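Local coordinates for techylectin-5A (Tachypleus tridentatus, PDB 1JC9), which recognises acetyl group-containing substances on cell surfaces and, as a secreted lectin of horseshoe crab innate immunity, agglutinates bacteria and human erythrocytes, at residues Asp48-Leu53 with Ile259-Phe264; Asp128-Leu133 with Gln158-Glu163; Ile141-Lys146 with Ile240-Trp245. One frame throughout, in Å; residues are numbered along the deposited sequence.

Contact 1. Residues Asp48-Leu53 with Ile259-Phe264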
loop_
_atom_site.group_PDB
_atom_site.type_symbol
_atom_site.label_atom_id
_atom_site.label_comp_id
_atom_site.label_asym_id
_atom_site.label_seq_id
_atom_site.Cartn_x
_atom_site.Cartn_y
_atom_site.Cartn_z
ATOM N N ASP A 48 12.427 -1.248 -12.039
ATOM C CA ASP A 48 11.838 -1.616 -10.753
ATOM C C ASP A 48 12.750 -2.608 -10.040
ATOM O O ASP A 48 13.840 -2.906 -10.516
ATOM C CB ASP A 48 10.441 -2.231 -10.940
ATOM C CG ASP A 48 10.464 -3.501 -11.777
ATOM O OD1 ASP A 48 11.499 -4.201 -11.767
ATOM O OD2 ASP A 48 9.442 -3.808 -12.433
ATOM N N CYS A 49 12.305 -3.130 -8.903
ATOM C CA CYS A 49 13.117 -4.078 -8.155
ATOM C C CYS A 49 13.303 -5.446 -8.819
ATOM O O CYS A 49 14.275 -6.141 -8.528
ATOM C CB CYS A 49 12.539 -4.261 -6.760
ATOM S SG CYS A 49 12.616 -2.766 -5.732
ATOM N N ALA A 50 12.378 -5.850 -9.686
ATOM C CA ALA A 50 12.523 -7.133 -10.372
ATOM C C ALA A 50 13.735 -7.029 -11.298
ATOM O O ALA A 50 14.526 -7.968 -11.405
ATOM C CB ALA A 50 11.264 -7.452 -11.182
ATOM N N ASP A 51 13.872 -5.880 -11.965
ATOM C CA ASP A 51 15.002 -5.642 -12.857
ATOM C C ASP A 51 16.294 -5.636 -12.046
ATOM O O ASP A 51 17.309 -6.194 -12.469
ATOM C CB ASP A 51 14.872 -4.290 -13.572
ATOM C CG ASP A 51 13.852 -4.311 -14.691
ATOM O OD1 ASP A 51 13.371 -5.405 -15.045
ATOM O OD2 ASP A 51 13.544 -3.228 -15.227
ATOM N N ILE A 52 16.252 -4.992 -10.884
ATOM C CA ILE A 52 17.419 -4.917 -10.007
ATOM C C ILE A 52 17.887 -6.325 -9.646
ATOM O O ILE A 52 19.088 -6.603 -9.619
ATOM C CB ILE A 52 17.093 -4.152 -8.697
ATOM C CG1 ILE A 52 16.812 -2.676 -9.001
ATOM C CG2 ILE A 52 18.243 -4.286 -7.710
ATOM C CD1 ILE A 52 18.028 -1.879 -9.400
ATOM N N LEU A 53 16.932 -7.213 -9.374
ATOM C CA LEU A 53 17.252 -8.589 -9.009
ATOM C C LEU A 53 17.902 -9.316 -10.177
ATOM O O LEU A 53 18.895 -10.022 -10.005
ATOM C CB LEU A 53 15.988 -9.342 -8.586
ATOM C CG LEU A 53 16.192 -10.794 -8.132
ATOM C CD1 LEU A 53 17.039 -10.817 -6.873
ATOM C CD2 LEU A 53 14.854 -11.453 -7.860
ATOM N N ILE A 259 4.842 -4.625 -4.887
ATOM C CA ILE A 259 4.479 -5.099 -6.216
ATOM C C ILE A 259 5.619 -5.794 -6.960
ATOM O O ILE A 259 6.794 -5.547 -6.695
ATOM C CB ILE A 259 3.899 -3.929 -7.070
ATOM C CG1 ILE A 259 4.864 -2.742 -7.121
ATOM C CG2 ILE A 259 2.609 -3.427 -6.438
ATOM C CD1 ILE A 259 6.067 -2.951 -7.976
ATOM N N ARG A 260 5.254 -6.687 -7.876
ATOM C CA ARG A 260 6.216 -7.441 -8.684
ATOM C C ARG A 260 5.522 -7.786 -9.995
ATOM O O ARG A 260 4.327 -8.073 -10.007
ATOM C CB ARG A 260 6.626 -8.733 -7.965
ATOM C CG ARG A 260 7.716 -9.528 -8.672
ATOM C CD ARG A 260 8.273 -10.639 -7.786
ATOM N NE ARG A 260 7.375 -11.784 -7.667
ATOM C CZ ARG A 260 7.640 -12.857 -6.923
ATOM N NH1 ARG A 260 8.774 -12.925 -6.235
ATOM N NH2 ARG A 260 6.780 -13.865 -6.874
ATOM N N PRO A 261 6.257 -7.762 -11.117
ATOM C CA PRO A 261 5.628 -8.084 -12.401
ATOM C C PRO A 261 4.990 -9.471 -12.407
ATOM O O PRO A 261 5.529 -10.413 -11.828
ATOM C CB PRO A 261 6.788 -7.980 -13.394
ATOM C CG PRO A 261 7.699 -6.983 -12.754
ATOM C CD PRO A 261 7.675 -7.413 -11.301
ATOM N N VAL A 262 3.838 -9.585 -13.058
ATOM C CA VAL A 262 3.141 -10.859 -13.155
ATOM C C VAL A 262 4.018 -11.880 -13.887
ATOM O O VAL A 262 4.025 -13.059 -13.546
ATOM C CB VAL A 262 1.805 -10.705 -13.926
ATOM C CG1 VAL A 262 1.158 -12.063 -14.132
ATOM C CG2 VAL A 262 0.864 -9.793 -13.156
ATOM N N GLU A 263 4.762 -11.411 -14.883
ATOM C CA GLU A 263 5.637 -12.270 -15.680
ATOM C C GLU A 263 6.995 -12.520 -15.022
ATOM O O GLU A 263 7.996 -12.687 -15.720
ATOM C CB GLU A 263 5.881 -11.643 -17.060
ATOM C CG GLU A 263 4.631 -11.189 -17.813
ATOM C CD GLU A 263 3.903 -10.037 -17.130
ATOM O OE1 GLU A 263 4.549 -9.007 -16.817
ATOM O OE2 GLU A 263 2.678 -10.164 -16.912
ATOM N N PHE A 264 7.042 -12.549 -13.692
ATOM C CA PHE A 264 8.307 -12.768 -12.994
ATOM C C PHE A 264 8.647 -14.251 -12.879
ATOM O O PHE A 264 9.699 -14.658 -13.418
ATOM C CB PHE A 264 8.255 -12.149 -11.594
ATOM C CG PHE A 264 9.581 -12.138 -10.887
ATOM C CD1 PHE A 264 10.621 -11.337 -11.348
ATOM C CD2 PHE A 264 9.794 -12.933 -9.766
ATOM C CE1 PHE A 264 11.857 -11.328 -10.702
ATOM C CE2 PHE A 264 11.025 -12.931 -9.113
ATOM C CZ PHE A 264 12.057 -12.126 -9.584
#
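Leu53 and Phe264 each carry CG opposite their own backbone N (chi1 -178° and -171°), and these side chains cross at about a right angle where the first helix, 49-54, meets the end of the modelled chain. CD2 of Leu53 lies in the plane of the phenyl ring, at its edge, 3.4 Å from Phe264 CZ. Ala50, one helical turn earlier, puts its methyl between two groups: CB is 3.6 Å from Pro261 CD and 3.9 Å from Phe264 CD1. The type I turn Pro261-Phe264 folds the phenyl ring back to this surface, so that proline and phenylalanine both reach the same alanine. The side chains of Asp48 and Pro261 come toward each other from opposite directions, Asp48 OD2 lying 3.6 Å from Pro261 CG. The carboxylate of Asp48 divides its work. OD1 caps the helix, taking a nearly straight bond from Asp51 N at 2.9 Å (163° at the hydrogen) and a weak, bent one from Ala50 N, while OD2 is held by the hydroxyl of Tyr139 and a salt bridge to Arg137. The buried acid is thus satisfied on both oxygens, and the arginine and the tyrosine hydroxyl would probably stabilise its negative charge. No hydrogen bond joins the two segments; apolar packing brings together an Asp N-capped helix, tied by the Cys49-Cys80 disulfide to strand 76-81, and the end of strand 250-261, within the fibrinogen C-terminal domain.

Contact 2. Residues Asp128-Leu133 with Gln158-Glu163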
loop_
_atom_site.group_PDB
_atom_site.type_symbol
_atom_site.label_atom_id
_atom_site.label_comp_id
_atom_site.label_asym_id
_atom_site.label_seq_id
_atom_site.Cartn_x
_atom_site.Cartn_y
_atom_site.Cartn_z
ATOM N N ASP A 128 1.331 9.433 -7.468
ATOM C CA ASP A 128 1.837 9.686 -8.818
ATOM C C ASP A 128 2.911 8.655 -9.151
ATOM O O ASP A 128 3.032 8.216 -10.292
ATOM C CB ASP A 128 2.431 11.095 -8.951
ATOM C CG ASP A 128 1.370 12.178 -9.025
ATOM O OD1 ASP A 128 0.213 11.875 -9.394
ATOM O OD2 ASP A 128 1.699 13.343 -8.729
ATOM N N ARG A 129 3.690 8.262 -8.148
ATOM C CA ARG A 129 4.740 7.270 -8.365
ATOM C C ARG A 129 4.149 5.878 -8.524
ATOM O O ARG A 129 4.626 5.080 -9.327
ATOM C CB ARG A 129 5.733 7.283 -7.204
ATOM C CG ARG A 129 6.667 8.474 -7.210
ATOM C CD ARG A 129 7.292 8.614 -5.849
ATOM N NE ARG A 129 8.290 9.675 -5.771
ATOM C CZ ARG A 129 8.842 10.075 -4.628
ATOM N NH1 ARG A 129 8.484 9.502 -3.480
ATOM N NH2 ARG A 129 9.746 11.037 -4.627
ATOM N N ILE A 130 3.105 5.585 -7.756
ATOM C CA ILE A 130 2.457 4.284 -7.842
ATOM C C ILE A 130 1.772 4.161 -9.204
ATOM O O ILE A 130 1.777 3.091 -9.823
ATOM C CB ILE A 130 1.442 4.098 -6.691
ATOM C CG1 ILE A 130 2.196 4.071 -5.356
ATOM C CG2 ILE A 130 0.640 2.817 -6.892
ATOM C CD1 ILE A 130 1.309 4.023 -4.122
ATOM N N PHE A 131 1.182 5.256 -9.672
ATOM C CA PHE A 131 0.544 5.265 -10.988
ATOM C C PHE A 131 1.613 4.969 -12.048
ATOM O O PHE A 131 1.422 4.121 -12.921
ATOM C CB PHE A 131 -0.078 6.638 -11.277
ATOM C CG PHE A 131 -0.310 6.902 -12.741
ATOM C CD1 PHE A 131 -1.387 6.322 -13.408
ATOM C CD2 PHE A 131 0.576 7.700 -13.461
ATOM C CE1 PHE A 131 -1.581 6.530 -14.770
ATOM C CE2 PHE A 131 0.397 7.917 -14.825
ATOM C CZ PHE A 131 -0.685 7.330 -15.486
ATOM N N ALA A 132 2.740 5.672 -11.958
ATOM C CA ALA A 132 3.836 5.507 -12.912
ATOM C C ALA A 132 4.363 4.076 -12.962
ATOM O O ALA A 132 4.587 3.529 -14.042
ATOM C CB ALA A 132 4.977 6.469 -12.575
ATOM N N LEU A 133 4.568 3.467 -11.798
ATOM C CA LEU A 133 5.072 2.100 -11.757
ATOM C C LEU A 133 4.050 1.055 -12.222
ATOM O O LEU A 133 4.372 0.212 -13.061
ATOM C CB LEU A 133 5.559 1.760 -10.347
ATOM C CG LEU A 133 6.770 2.545 -9.816
ATOM C CD1 LEU A 133 7.017 2.166 -8.365
ATOM C CD2 LEU A 133 8.004 2.247 -10.654
ATOM N N GLN A 158 -3.837 -10.076 -8.470
ATOM C CA GLN A 158 -3.251 -9.889 -9.788
ATOM C C GLN A 158 -3.777 -8.618 -10.433
ATOM O O GLN A 158 -4.749 -8.022 -9.963
ATOM C CB GLN A 158 -3.580 -11.067 -10.703
ATOM C CG GLN A 158 -2.887 -12.355 -10.336
ATOM C CD GLN A 158 -2.957 -13.373 -11.459
ATOM O OE1 GLN A 158 -2.324 -13.202 -12.505
ATOM N NE2 GLN A 158 -3.739 -14.432 -11.256
ATOM N N ASP A 159 -3.114 -8.208 -11.509
ATOM C CA ASP A 159 -3.512 -7.038 -12.275
ATOM C C ASP A 159 -3.823 -5.826 -11.413
ATOM O O ASP A 159 -4.933 -5.294 -11.450
ATOM C CB ASP A 159 -4.729 -7.385 -13.138
ATOM C CG ASP A 159 -4.552 -8.693 -13.898
ATOM O OD1 ASP A 159 -3.429 -8.957 -14.376
ATOM O OD2 ASP A 159 -5.536 -9.456 -14.029
ATOM N N PHE A 160 -2.831 -5.387 -10.647
ATOM C CA PHE A 160 -2.980 -4.230 -9.774
ATOM C C PHE A 160 -2.481 -2.959 -10.455
ATOM O O PHE A 160 -1.365 -2.921 -10.975
ATOM C CB PHE A 160 -2.179 -4.444 -8.485
ATOM C CG PHE A 160 -1.992 -3.192 -7.666
ATOM C CD1 PHE A 160 -3.080 -2.555 -7.082
ATOM C CD2 PHE A 160 -0.724 -2.638 -7.501
ATOM C CE1 PHE A 160 -2.915 -1.385 -6.346
ATOM C CE2 PHE A 160 -0.544 -1.468 -6.765
ATOM C CZ PHE A 160 -1.648 -0.836 -6.184
ATOM N N TRP A 161 -3.315 -1.925 -10.457
ATOM C CA TRP A 161 -2.939 -0.634 -11.017
ATOM C C TRP A 161 -3.960 0.423 -10.642
ATOM O O TRP A 161 -5.089 0.103 -10.277
ATOM C CB TRP A 161 -2.782 -0.699 -12.548
ATOM C CG TRP A 161 -3.966 -1.247 -13.321
ATOM C CD1 TRP A 161 -4.386 -2.550 -13.377
ATOM C CD2 TRP A 161 -4.832 -0.513 -14.196
ATOM N NE1 TRP A 161 -5.452 -2.671 -14.236
ATOM C CE2 TRP A 161 -5.749 -1.437 -14.751
ATOM C CE3 TRP A 161 -4.923 0.837 -14.567
ATOM C CZ2 TRP A 161 -6.746 -1.054 -15.659
ATOM C CZ3 TRP A 161 -5.916 1.220 -15.473
ATOM C CH2 TRP A 161 -6.814 0.273 -16.007
ATOM N N ILE A 162 -3.548 1.684 -10.681
ATOM C CA ILE A 162 -4.459 2.779 -10.383
ATOM C C ILE A 162 -4.360 3.753 -11.554
ATOM O O ILE A 162 -3.377 3.733 -12.299
ATOM C CB ILE A 162 -4.112 3.506 -9.040
ATOM C CG1 ILE A 162 -2.745 4.190 -9.121
ATOM C CG2 ILE A 162 -4.141 2.503 -7.873
ATOM C CD1 ILE A 162 -1.596 3.230 -9.273
ATOM N N GLU A 163 -5.385 4.579 -11.735
ATOM C CA GLU A 163 -5.390 5.557 -12.814
ATOM C C GLU A 163 -4.707 6.814 -12.291
ATOM O O GLU A 163 -4.341 6.860 -11.114
ATOM C CB GLU A 163 -6.833 5.824 -13.256
ATOM C CG GLU A 163 -7.474 4.576 -13.876
ATOM C CD GLU A 163 -8.918 4.770 -14.304
ATOM O OE1 GLU A 163 -9.225 5.797 -14.941
ATOM O OE2 GLU A 163 -9.746 3.878 -14.017
#
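Helix 127-136 of the fibrinogen-like domain packs against the end of strand 152-162, which belongs to the antiparallel sheet, and Ile130, Phe131 and Ile162 form the centre of this helix-on-strand contact. The axes of helix 128-133 and strand 160-162 pass 7.4 Å apart, their N-to-C directions at 129°. CD1 of Ile162 reaches the helix between two neighbouring residues: it is 3.3 Å from Ile130 CG2, tighter than usual for two carbons, and 3.4 Å from Phe131 CA. The two isoleucine side chains cross at about a right angle. Ile162 holds CG1 between its backbone N and carbonyl carbon (chi1 64°), and from there the branch extends to the helix backbone. Further back on the strand, Phe160 adds a looser touch, its CZ 4.4 Å from Ile130 CG2. On the other flank the Phe131 ring turns to the backbone where the strand ends. Ile162 O meets the ring at its edge, near its plane, 3.4 Å from Phe131 CD1, and Glu163 C lies obliquely 3.5 Å from the same atom. That carbonyl oxygen also accepts a hydrogen bond from the amide of Asn135, farther along the same helix, while Glu163 OE2 is hydrogen-bonded to His172 NE2. With no hydrogen bond between them, the segments are held by close, mainly apolar fit, and the Ile162 carbonyl that faces the Phe131 ring edge finds its hydrogen bond at Asn135.

Contact 3. Residues Ile141-Lys146 with Ile240-Trp245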
loop_
_atom_site.group_PDB
_atom_site.type_symbol
_atom_site.label_atom_id
_atom_site.label_comp_id
_atom_site.label_asym_id
_atom_site.label_seq_id
_atom_site.Cartn_x
_atom_site.Cartn_y
_atom_site.Cartn_z
ATOM N N ILE A 141 0.005 -7.261 -6.707
ATOM C CA ILE A 141 0.352 -6.637 -5.443
ATOM C C ILE A 141 0.272 -7.681 -4.342
ATOM O O ILE A 141 -0.613 -8.531 -4.338
ATOM C CB ILE A 141 -0.590 -5.443 -5.103
ATOM C CG1 ILE A 141 -0.194 -4.842 -3.752
ATOM C CG2 ILE A 141 -2.040 -5.896 -5.067
ATOM C CD1 ILE A 141 -0.924 -3.561 -3.414
ATOM N N ARG A 142 1.224 -7.631 -3.420
ATOM C CA ARG A 142 1.230 -8.569 -2.310
ATOM C C ARG A 142 1.147 -7.816 -0.988
ATOM O O ARG A 142 1.836 -6.815 -0.796
ATOM C CB ARG A 142 2.503 -9.426 -2.339
ATOM C CG ARG A 142 2.670 -10.306 -1.108
ATOM C CD ARG A 142 3.866 -11.264 -1.207
ATOM N NE ARG A 142 4.103 -11.900 0.089
ATOM C CZ ARG A 142 4.089 -13.210 0.305
ATOM N NH1 ARG A 142 3.855 -14.052 -0.691
ATOM N NH2 ARG A 142 4.293 -13.676 1.528
ATOM N N PHE A 143 0.283 -8.290 -0.093
ATOM C CA PHE A 143 0.136 -7.696 1.231
ATOM C C PHE A 143 0.759 -8.658 2.240
ATOM O O PHE A 143 0.393 -9.828 2.286
ATOM C CB PHE A 143 -1.341 -7.514 1.622
ATOM C CG PHE A 143 -2.070 -6.453 0.837
ATOM C CD1 PHE A 143 -2.650 -6.748 -0.395
ATOM C CD2 PHE A 143 -2.206 -5.165 1.350
ATOM C CE1 PHE A 143 -3.358 -5.779 -1.104
ATOM C CE2 PHE A 143 -2.911 -4.190 0.648
ATOM C CZ PHE A 143 -3.488 -4.498 -0.579
ATOM N N ASP A 144 1.714 -8.177 3.030
ATOM C CA ASP A 144 2.323 -9.004 4.058
ATOM C C ASP A 144 1.874 -8.431 5.394
ATOM O O ASP A 144 2.162 -7.277 5.711
ATOM C CB ASP A 144 3.851 -8.996 3.942
ATOM C CG ASP A 144 4.350 -9.941 2.864
ATOM O OD1 ASP A 144 3.911 -11.109 2.853
ATOM O OD2 ASP A 144 5.178 -9.530 2.029
ATOM N N LEU A 145 1.163 -9.244 6.168
ATOM C CA LEU A 145 0.624 -8.821 7.458
ATOM C C LEU A 145 1.165 -9.652 8.622
ATOM O O LEU A 145 1.384 -10.859 8.492
ATOM C CB LEU A 145 -0.903 -8.943 7.427
ATOM C CG LEU A 145 -1.578 -8.560 6.105
ATOM C CD1 LEU A 145 -3.014 -9.059 6.101
ATOM C CD2 LEU A 145 -1.527 -7.045 5.915
ATOM N N LYS A 146 1.358 -9.006 9.765
ATOM C CA LYS A 146 1.863 -9.685 10.952
ATOM C C LYS A 146 1.178 -9.127 12.198
ATOM O O LYS A 146 0.994 -7.915 12.311
ATOM C CB LYS A 146 3.380 -9.483 11.059
ATOM C CG LYS A 146 4.008 -10.130 12.286
ATOM C CD LYS A 146 5.474 -9.744 12.453
ATOM C CE LYS A 146 6.331 -10.254 11.308
ATOM N NZ LYS A 146 7.764 -9.879 11.491
ATOM N N ILE A 240 -5.092 -0.025 11.820
ATOM C CA ILE A 240 -4.607 -0.781 10.653
ATOM C C ILE A 240 -5.371 -2.106 10.602
ATOM O O ILE A 240 -4.881 -3.127 11.080
ATOM C CB ILE A 240 -3.088 -1.113 10.779
ATOM C CG1 ILE A 240 -2.288 0.142 11.146
ATOM C CG2 ILE A 240 -2.568 -1.719 9.477
ATOM C CD1 ILE A 240 -2.490 1.283 10.218
ATOM N N GLU A 241 -6.556 -2.093 10.002
ATOM C CA GLU A 241 -7.400 -3.283 9.952
ATOM C C GLU A 241 -7.372 -4.127 8.681
ATOM O O GLU A 241 -7.174 -3.625 7.571
ATOM C CB GLU A 241 -8.865 -2.890 10.186
ATOM C CG GLU A 241 -9.123 -1.788 11.220
ATOM C CD GLU A 241 -8.906 -2.246 12.650
ATOM O OE1 GLU A 241 -9.245 -3.413 12.963
ATOM O OE2 GLU A 241 -8.410 -1.432 13.462
ATOM N N TRP A 242 -7.585 -5.423 8.868
ATOM C CA TRP A 242 -7.700 -6.371 7.768
ATOM C C TRP A 242 -8.795 -7.282 8.304
ATOM O O TRP A 242 -8.541 -8.294 8.957
ATOM C CB TRP A 242 -6.401 -7.136 7.519
ATOM C CG TRP A 242 -6.467 -7.944 6.249
ATOM C CD1 TRP A 242 -6.927 -9.224 6.112
ATOM C CD2 TRP A 242 -6.119 -7.501 4.928
ATOM N NE1 TRP A 242 -6.887 -9.606 4.790
ATOM C CE2 TRP A 242 -6.396 -8.567 4.043
ATOM C CE3 TRP A 242 -5.601 -6.306 4.409
ATOM C CZ2 TRP A 242 -6.173 -8.474 2.659
ATOM C CZ3 TRP A 242 -5.380 -6.212 3.035
ATOM C CH2 TRP A 242 -5.666 -7.293 2.176
ATOM N N ARG A 243 -10.026 -6.868 8.044
ATOM C CA ARG A 243 -11.219 -7.552 8.517
ATOM C C ARG A 243 -11.256 -9.075 8.480
ATOM O O ARG A 243 -11.567 -9.710 9.489
ATOM C CB ARG A 243 -12.443 -7.014 7.780
ATOM C CG ARG A 243 -13.753 -7.585 8.295
ATOM C CD ARG A 243 -14.912 -7.152 7.434
ATOM N NE ARG A 243 -16.171 -7.711 7.907
ATOM C CZ ARG A 243 -17.362 -7.395 7.410
ATOM N NH1 ARG A 243 -17.460 -6.516 6.416
ATOM N NH2 ARG A 243 -18.457 -7.956 7.908
ATOM N N ALA A 244 -10.954 -9.659 7.327
ATOM C CA ALA A 244 -11.017 -11.107 7.182
ATOM C C ALA A 244 -10.119 -11.889 8.132
ATOM O O ALA A 244 -10.357 -13.069 8.374
ATOM C CB ALA A 244 -10.718 -11.500 5.737
ATOM N N TRP A 245 -9.094 -11.250 8.678
ATOM C CA TRP A 245 -8.205 -11.954 9.589
ATOM C C TRP A 245 -8.418 -11.597 11.059
ATOM O O TRP A 245 -8.666 -12.480 11.881
ATOM C CB TRP A 245 -6.738 -11.712 9.199
ATOM C CG TRP A 245 -5.746 -12.459 10.058
ATOM C CD1 TRP A 245 -5.963 -13.632 10.733
ATOM C CD2 TRP A 245 -4.381 -12.098 10.315
ATOM N NE1 TRP A 245 -4.820 -14.019 11.391
ATOM C CE2 TRP A 245 -3.834 -13.098 11.153
ATOM C CE3 TRP A 245 -3.566 -11.030 9.915
ATOM C CZ2 TRP A 245 -2.506 -13.062 11.603
ATOM C CZ3 TRP A 245 -2.243 -10.993 10.361
ATOM C CH2 TRP A 245 -1.729 -12.004 11.197
#
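Trp242 meets Phe143 and Leu145 with different parts of its indole. The edge of its six-membered ring points at one face of Phe143 in an edge-to-face pair, centroids 5.0 Å apart and planes at 51°, with Trp242 CZ3 3.7 Å from Phe143 CD2. Leu145 sends CD1 over the face of the five-membered ring, 3.7 Å from its centroid and 14° off the normal, a CH-pi contact. Extension of Trp242 CG away from its backbone N (chi1 -171°) carries the indole across to the strand; NE1 is hydrogen-bonded to the carbonyl of Gly181, outside both segments. Trp242 is also the N-cap residue of helix 243-246, and its packing joins this short helix of the fibrinogen-like domain to strand 139-146 of the sheet. Arg243 follows and takes no part in the packing; it lines the N-acetylglucosamine pocket, touches the sugar and forms a salt bridge with Glu221. After Ala244, whose N is hydrogen-bonded to the hydroxyl of Ser183, Trp245 returns to the strand: Leu145 CB lies obliquely to its indole, 3.8 Å from Trp245 CZ3, and Lys146 N approaches the indole edge, near the ring plane, 4.2 Å from Trp245 CZ3.

Overall arrangement
All three contacts reach one antiparallel sheet, in which strand 139-146 lies between strands 250-261 and 152-162. Contacts 1 and 2 have centres about 14 Å apart and touch where Ile259 CG2 packs 3.6 Å from Phe160 CD2. Ile141, on strand 139-146 of contact 3, meets both of these residues, with its CB 3.7 Å from Phe160 CG. Along the chain, contact 1 encloses the other two, whereas contacts 2 and 3 interlock, their centres about 19 Å apart. Contact 3 alone holds a residue of the sugar pocket, Arg243; the Trp242 side chain is about 12 Å from the bound N-acetylglucosamine and about 8 Å from the side chains of His220 and Tyr248.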